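Local atomic coordinates of nitrilotriacetate monooxygenase component B (Bacillus cereus ATCC 14579, PDB entry 3BPK), a protein that probably binds FMN and serves as the flavin reductase-like component of a nitrilotriacetate monooxygenase. Residues Ser61-Arg66 with Pro153-Leu158. Numbering follows the deposited sequence.
Sequences SVSVQR and PACDLL
Arg-66 holds both oxygens of Asp-156 through NE and NH2 in a two-pronged salt bridge, the guanidinium and carboxylate planes 22° apart. Arg-66 NH2 reaches Asp-156 OD1 at 2.9 Å, on its syn lone pair and almost straight. The shorter bond, from Arg-66 NE to Asp-156 OD2 (2.8 Å), bends more, with NE 17° out of the carboxylate plane on the syn side. The ring of Pro-153 lies over one face of the guanidinium, displaced toward its rim, Pro-153 CD lying 3.5 Å from Arg-66 NH1. With chi3 at -177°, the arginine stretches past Pro-153 to the acid.

The backbones behind this pair form antiparallel strands of the curled sheet in the flavin reductase-like fold, 59-65 lying between 42-54 and 155-168. Val-62 with Leu-158 and Val-64 with Asp-156 are hydrogen-bonded pairs, and Arg-66 N prolongs the ladder to Ala-154 O (2.9 Å). On the far edge of the second strand, a classic beta bulge sets Ala-154 and Cys-155 opposite Leu-146 of strand 134-146. On the face of Asp-156, Val-64 CG2 meets Leu-158 CD1 at 3.9 Å, where all three side chains touch Ser-75 of helix 73-81; on the other, Leu-157 CD1 packs against Ser-63 CB (3.6 Å), and the bent chain of Gln-65 lays its amide over Cys-155 CB.

A water donates to both Val-64 O and Asp-156 OD2, giving that oxygen a second donor. Gly-69 O accepts from Arg-66 NH1, further fixing the guanidinium. Across the dimer interface, Ser-63 OG and Gln-65 NE2 both hydrogen-bond to Val-53 O of the second subunit.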
# COMPACT_ATOMS: atom_id res chain seq x y z
N SER B 61 0.11 3.91 6.31
CA SER B 61 -1.36 3.82 6.17
C SER B 61 -1.83 2.38 6.23
O SER B 61 -1.16 1.48 5.71
CB SER B 61 -1.81 4.43 4.84
OG SER B 61 -1.14 3.82 3.74
N VAL B 62 -3.01 2.18 6.82
CA VAL B 62 -3.64 0.86 6.80
C VAL B 62 -5.13 1.12 6.57
O VAL B 62 -5.74 1.87 7.34
CB VAL B 62 -3.48 0.13 8.14
CG1 VAL B 62 -4.16 -1.23 8.09
CG2 VAL B 62 -2.02 -0.05 8.49
N SER B 63 -5.69 0.56 5.51
CA SER B 63 -7.12 0.73 5.27
C SER B 63 -7.89 -0.43 5.88
O SER B 63 -7.67 -1.59 5.50
CB SER B 63 -7.41 0.88 3.77
OG SER B 63 -8.77 1.17 3.58
N VAL B 64 -8.75 -0.12 6.85
CA VAL B 64 -9.48 -1.15 7.60
C VAL B 64 -10.96 -1.08 7.17
O VAL B 64 -11.60 -0.04 7.29
CB VAL B 64 -9.37 -0.90 9.13
CG1 VAL B 64 -10.16 -1.98 9.93
CG2 VAL B 64 -7.89 -0.93 9.54
N GLN B 65 -11.48 -2.19 6.65
CA GLN B 65 -12.85 -2.16 6.11
C GLN B 65 -13.86 -2.08 7.25
O GLN B 65 -13.61 -2.60 8.34
CB GLN B 65 -13.13 -3.39 5.24
CG GLN B 65 -12.14 -3.53 4.05
CD GLN B 65 -12.02 -2.23 3.22
OE1 GLN B 65 -13.02 -1.71 2.66
NE2 GLN B 65 -10.79 -1.70 3.12
N ARG B 66 -15.01 -1.46 6.98
CA ARG B 66 -16.13 -1.43 7.94
C ARG B 66 -17.01 -2.64 7.68
O ARG B 66 -16.85 -3.33 6.66
CB ARG B 66 -16.92 -0.14 7.80
CG ARG B 66 -16.15 1.09 8.24
CD ARG B 66 -17.09 2.14 8.71
NE ARG B 66 -16.42 3.36 9.07
CZ ARG B 66 -17.02 4.46 9.53
NH1 ARG B 66 -18.35 4.50 9.72
NH2 ARG B 66 -16.29 5.53 9.81
N PRO B 153 -19.80 4.60 5.34
CA PRO B 153 -18.46 4.43 4.70
C PRO B 153 -18.07 2.96 4.54
O PRO B 153 -18.50 2.12 5.35
CB PRO B 153 -17.51 5.14 5.68
CG PRO B 153 -18.43 6.16 6.43
CD PRO B 153 -19.71 5.40 6.59
N ALA B 154 -17.24 2.66 3.55
CA ALA B 154 -16.80 1.29 3.31
C ALA B 154 -15.60 0.96 4.19
O ALA B 154 -15.31 -0.22 4.43
CB ALA B 154 -16.39 1.11 1.86
N CYS B 155 -14.84 1.99 4.57
CA CYS B 155 -13.57 1.72 5.29
C CYS B 155 -13.10 2.94 6.03
O CYS B 155 -13.66 4.02 5.89
CB CYS B 155 -12.47 1.31 4.28
SG CYS B 155 -11.91 2.68 3.24
N ASP B 156 -12.06 2.77 6.86
CA ASP B 156 -11.37 3.89 7.48
C ASP B 156 -9.92 3.71 7.14
O ASP B 156 -9.33 2.66 7.44
CB ASP B 156 -11.55 3.89 9.00
CG ASP B 156 -13.00 4.10 9.37
OD1 ASP B 156 -13.41 5.28 9.38
OD2 ASP B 156 -13.72 3.07 9.52
N LEU B 157 -9.36 4.75 6.52
CA LEU B 157 -7.93 4.72 6.20
C LEU B 157 -7.21 5.33 7.39
O LEU B 157 -7.37 6.52 7.69
CB LEU B 157 -7.69 5.52 4.92
CG LEU B 157 -6.27 5.50 4.39
CD1 LEU B 157 -5.79 4.13 4.07
CD2 LEU B 157 -6.20 6.38 3.12
N LEU B 158 -6.43 4.50 8.09
CA LEU B 158 -5.73 4.94 9.31
C LEU B 158 -4.37 5.43 8.90
O LEU B 158 -3.61 4.69 8.28
CB LEU B 158 -5.57 3.79 10.30
CG LEU B 158 -6.92 3.11 10.69
CD1 LEU B 158 -6.60 1.98 11.71
CD2 LEU B 158 -8.00 4.10 11.23
O HOH W 1 -12.87 0.55 9.89
O HOH W 2 -17.40 -2.21 3.79